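Local coordinates for protein sugar-binding transcriptional regulator, LacI family (Enterococcus faecalis, PDB 3CS3) that probably represses transcription, binding DNA at its target promoters in response to a sugar-like effector held by its periplasmic-binding-protein-like domain, at residues Q97-N102 / K129-Q134; L123-E128 / I153-F158. All coordinates share one frame; numbering follows the deposited sequence.

Interaction 1: residues Q97-N102 / K129-Q134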
# COMPACT_ATOMS: atom_id res chain seq x y z
N GLN A 97 22.26 -3.47 -9.58
CA GLN A 97 21.50 -2.29 -9.15
C GLN A 97 20.48 -1.88 -10.19
O GLN A 97 20.81 -1.79 -11.37
CB GLN A 97 22.42 -1.09 -8.92
CG GLN A 97 23.63 -1.34 -8.06
CD GLN A 97 24.74 -0.32 -8.31
OE1 GLN A 97 25.86 -0.48 -7.83
NE2 GLN A 97 24.42 0.74 -9.07
N VAL A 98 19.25 -1.63 -9.76
CA VAL A 98 18.28 -0.90 -10.60
C VAL A 98 17.78 0.29 -9.79
O VAL A 98 16.87 0.17 -8.97
CB VAL A 98 17.10 -1.78 -11.10
CG1 VAL A 98 16.25 -0.99 -12.10
CG2 VAL A 98 17.59 -3.06 -11.75
N LEU A 99 18.41 1.44 -10.02
CA LEU A 99 18.22 2.61 -9.16
C LEU A 99 17.46 3.73 -9.85
O LEU A 99 17.48 3.84 -11.07
CB LEU A 99 19.58 3.13 -8.69
CG LEU A 99 20.55 2.15 -8.03
CD1 LEU A 99 21.82 2.87 -7.65
CD2 LEU A 99 19.93 1.49 -6.81
N LEU A 100 16.78 4.56 -9.07
CA LEU A 100 16.19 5.78 -9.60
C LEU A 100 17.30 6.77 -9.92
O LEU A 100 18.32 6.82 -9.22
CB LEU A 100 15.22 6.43 -8.61
CG LEU A 100 13.99 5.65 -8.16
CD1 LEU A 100 13.20 6.48 -7.17
CD2 LEU A 100 13.13 5.25 -9.34
N ASP A 101 17.10 7.55 -10.98
CA ASP A 101 17.96 8.69 -11.26
C ASP A 101 17.63 9.82 -10.28
O ASP A 101 16.88 10.75 -10.60
CB ASP A 101 17.78 9.12 -12.71
CG ASP A 101 18.74 10.21 -13.13
OD1 ASP A 101 19.91 10.20 -12.67
OD2 ASP A 101 18.32 11.07 -13.92
N ASN A 102 18.20 9.72 -9.08
CA ASN A 102 17.98 10.68 -8.00
C ASN A 102 18.58 12.05 -8.30
O ASN A 102 18.01 13.07 -7.93
CB ASN A 102 18.56 10.15 -6.69
CG ASN A 102 17.82 8.94 -6.17
OD1 ASN A 102 16.60 8.95 -6.03
ND2 ASN A 102 18.57 7.88 -5.87
N LYS A 129 21.07 7.96 6.30
CA LYS A 129 21.93 6.84 5.91
C LYS A 129 21.42 6.15 4.62
O LYS A 129 22.15 5.38 3.99
CB LYS A 129 22.16 5.87 7.10
CG LYS A 129 21.49 4.48 7.05
CD LYS A 129 21.99 3.61 8.21
CE LYS A 129 22.44 2.21 7.76
NZ LYS A 129 21.34 1.22 7.56
N GLY A 130 20.18 6.47 4.24
CA GLY A 130 19.58 5.98 3.00
C GLY A 130 20.11 6.67 1.76
O GLY A 130 20.09 7.90 1.66
N TYR A 131 20.57 5.86 0.81
CA TYR A 131 21.24 6.32 -0.42
C TYR A 131 20.44 7.31 -1.27
O TYR A 131 21.01 8.27 -1.79
CB TYR A 131 21.64 5.10 -1.26
CG TYR A 131 22.07 5.38 -2.68
CD1 TYR A 131 23.39 5.74 -2.96
CD2 TYR A 131 21.18 5.23 -3.75
CE1 TYR A 131 23.80 5.99 -4.26
CE2 TYR A 131 21.59 5.48 -5.06
CZ TYR A 131 22.90 5.85 -5.31
OH TYR A 131 23.31 6.09 -6.59
N ASP A 132 19.14 7.08 -1.40
CA ASP A 132 18.27 7.88 -2.27
C ASP A 132 18.16 9.32 -1.79
O ASP A 132 18.15 10.24 -2.60
CB ASP A 132 16.87 7.28 -2.35
CG ASP A 132 16.76 6.14 -3.36
OD1 ASP A 132 17.78 5.78 -4.00
OD2 ASP A 132 15.65 5.62 -3.52
N SER A 133 18.07 9.48 -0.47
CA SER A 133 18.03 10.78 0.17
C SER A 133 19.39 11.49 0.08
O SER A 133 19.44 12.69 -0.19
CB SER A 133 17.57 10.65 1.62
OG SER A 133 17.36 11.92 2.20
N GLN A 134 20.48 10.73 0.29
CA GLN A 134 21.86 11.23 0.15
C GLN A 134 22.14 11.85 -1.22
O GLN A 134 22.67 12.96 -1.31
CB GLN A 134 22.87 10.11 0.38
CG GLN A 134 23.03 9.66 1.81
CD GLN A 134 23.92 8.43 1.95
OE1 GLN A 134 24.28 7.79 0.96
NE2 GLN A 134 24.27 8.10 3.18
O HOH W 1 16.98 4.17 -6.00
O HOH W 2 21.25 8.32 -7.81
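N102 and D132 face each other where strand 95-100 gives way to helix 102-115, beside the first turn of helix 131-146, and the backbones come nearest here, with the CA atoms of N102 and D132 6.4 Å apart. The two segments make no backbone hydrogen bond to each other. D101, the centre of an inverse gamma turn, stands at the N-cap of the helix that starts at N102; G130 holds the same position before helix 131-146, so two helix starts meet through side chains.

The one direct polar link runs from N102 ND2 to D132 OD1, 2.9 Å long with an N-H...O angle of 151°. The amide nitrogen comes down on the carboxylate from above its plane, 62° out of it. Water 1 also donates to D132 OD1, at 2.7 Å, and accepts from L100 N at 3.1 Å, which ties the carboxylate to the strand backbone. The other oxygen, D132 OD2, bonds a glycerol, probably from the crystallisation liquor.

Strand 95-100 lies in the sheet of one subdomain, whereas helix 131-146 follows strand 121-125 of the other sheet. The contact therefore bridges the two alpha/beta subdomains, consistent with a place beside the ligand cleft as in LacI-family regulators; the glycerol may mark a polar pocket here.

Beside this polar pair, Y131 reaches back to the strand. Its CG lies anti to the backbone N (chi1 168°), which swings the ring toward L99, and L99 CD1 sits obliquely against it, 3.7 Å from Y131 CE2. The two side chains cross at about a right angle. Water 2 lies 3.3 Å from Y131 OH and accepts a weak bond from N102 ND2. At the other end of the amide, N102 OD1 takes a hydrogen bond from R136, so both ends of the group are engaged and its rotation is fixed.

Interaction 2: residues L123-E128 / I153-F158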
# COMPACT_ATOMS: atom_id res chain seq x y z
N LEU A 123 14.28 21.57 2.78
CA LEU A 123 14.53 20.26 2.20
C LEU A 123 14.10 19.18 3.18
O LEU A 123 14.84 18.84 4.11
CB LEU A 123 16.00 20.09 1.81
CG LEU A 123 16.63 21.06 0.80
CD1 LEU A 123 18.16 20.92 0.80
CD2 LEU A 123 16.08 20.88 -0.62
N LEU A 124 12.90 18.65 2.98
CA LEU A 124 12.37 17.58 3.81
C LEU A 124 12.89 16.25 3.27
O LEU A 124 12.41 15.74 2.25
CB LEU A 124 10.83 17.64 3.84
CG LEU A 124 10.00 16.65 4.66
CD1 LEU A 124 10.59 16.35 6.05
CD2 LEU A 124 8.56 17.16 4.77
N SER A 125 13.91 15.72 3.94
CA SER A 125 14.61 14.55 3.45
C SER A 125 14.08 13.29 4.10
O SER A 125 13.32 13.35 5.06
CB SER A 125 16.12 14.68 3.71
OG SER A 125 16.42 14.57 5.09
N GLY A 126 14.47 12.14 3.54
CA GLY A 126 14.25 10.86 4.19
C GLY A 126 15.43 10.55 5.11
O GLY A 126 16.13 11.47 5.54
N PRO A 127 15.64 9.26 5.41
CA PRO A 127 16.72 8.79 6.29
C PRO A 127 18.09 9.17 5.74
O PRO A 127 18.34 8.98 4.55
CB PRO A 127 16.54 7.27 6.28
CG PRO A 127 15.13 7.06 5.87
CD PRO A 127 14.84 8.14 4.90
N GLU A 128 18.95 9.71 6.60
CA GLU A 128 20.24 10.25 6.16
C GLU A 128 21.24 9.17 5.77
O GLU A 128 22.14 9.43 4.98
CB GLU A 128 20.83 11.23 7.19
CG GLU A 128 21.38 10.61 8.47
CD GLU A 128 22.15 11.61 9.31
OE1 GLU A 128 21.50 12.39 10.05
OE2 GLU A 128 23.39 11.62 9.24
N ILE A 153 17.74 21.79 6.01
CA ILE A 153 17.49 20.36 5.87
C ILE A 153 16.70 19.87 7.07
O ILE A 153 17.14 20.01 8.22
CB ILE A 153 18.82 19.56 5.75
CG1 ILE A 153 19.58 19.96 4.49
CG2 ILE A 153 18.56 18.05 5.78
CD1 ILE A 153 21.02 19.50 4.45
N ILE A 154 15.52 19.32 6.82
CA ILE A 154 14.67 18.78 7.88
C ILE A 154 14.56 17.28 7.72
O ILE A 154 14.12 16.78 6.68
CB ILE A 154 13.28 19.45 7.89
CG1 ILE A 154 13.44 20.94 8.17
CG2 ILE A 154 12.37 18.82 8.94
CD1 ILE A 154 12.45 21.78 7.47
N GLN A 155 14.97 16.56 8.77
CA GLN A 155 15.04 15.11 8.77
C GLN A 155 13.66 14.47 8.87
O GLN A 155 12.85 14.83 9.74
CB GLN A 155 15.92 14.64 9.94
CG GLN A 155 16.42 13.19 9.83
CD GLN A 155 17.45 12.99 8.73
OE1 GLN A 155 18.39 13.76 8.58
NE2 GLN A 155 17.27 11.92 7.96
N GLY A 156 13.39 13.54 7.96
CA GLY A 156 12.19 12.70 7.99
C GLY A 156 12.61 11.26 7.77
O GLY A 156 13.79 10.94 7.87
N ASP A 157 11.65 10.39 7.47
CA ASP A 157 11.95 8.96 7.31
C ASP A 157 11.20 8.29 6.15
O ASP A 157 11.02 7.07 6.14
CB ASP A 157 11.71 8.20 8.63
CG ASP A 157 10.32 8.43 9.22
OD1 ASP A 157 9.39 8.77 8.47
OD2 ASP A 157 10.16 8.27 10.45
N PHE A 158 10.78 9.12 5.19
CA PHE A 158 9.99 8.74 4.01
C PHE A 158 8.51 8.44 4.29
O PHE A 158 7.73 8.26 3.35
CB PHE A 158 10.64 7.61 3.19
CG PHE A 158 11.78 8.05 2.31
CD1 PHE A 158 11.75 9.29 1.66
CD2 PHE A 158 12.86 7.20 2.08
CE1 PHE A 158 12.81 9.69 0.82
CE2 PHE A 158 13.92 7.59 1.26
CZ PHE A 158 13.89 8.84 0.62
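L123 and I153 open a short parallel ladder in which the backbone of I154 is gripped from two sides. I154 N gives its hydrogen to L123 O at 2.8 Å, nearly straight at 168°, and I154 O takes that of S125 N at 2.9 Å. Two CA-H...O contacts, from I153 CA to L123 O and from L124 CA to I154 O, back these bonds up. Segments 123-125 and 153-155 run parallel, 28° apart in direction. L123 packs on I153 on one face, L124 on I154 on the other, while the L124 backbone also bonds F182 and F184.

Past the ladder, side chains take over. The S125 hydroxyl turns back along its own segment: with chi1 at 71°, OG donates to G126 O at 3.1 Å, in the carbonyl plane and on a lone pair. Q155 bends at chi2 and brings NE2 to 2.7 Å from G126 O, at a poor angle, and to 3.1 Å from E128 N, donor against donor; neither approach is a hydrogen bond. E128 O accepts from Q134 NE2, F158 O from N185 ND2, and D157 OD1 bonds T159 OG1 and S162 OG.

G126 CA lies over one face of the F158 ring, 3.9 Å from its centroid, and P127 CD joins it there as a second CH-pi donor. F158, in the loop after strand 151-155, lies about 4 Å from a bound glycerol, probably from the crystallisation liquor. Strand 121-125, helix 131-146 and strand 151-155 form a beta-alpha-beta crossover, its loops consistent with the ligand cleft of periplasmic-binding-protein folds.

In the fold
Both contacts are largely buried, yet interaction 2 has I153, Q155 and E128 at the surface, whereas none of the residues that touch in interaction 1 is exposed. They meet within one beta-alpha-beta unit: the loop leaving strand 121-125 in interaction 2 leads straight into the start of helix 131-146 used by interaction 1, with about 13 Å between centres. S133 packs against S125 and P127 at the junction. The chemistry differs with place. Interaction 2 rests on backbone bonds inside a single parallel sheet, ending in CH-pi packing, while interaction 1 ties the helix's first turn to the end of strand 95-100 and the start of helix 102-115 through side chains and waters.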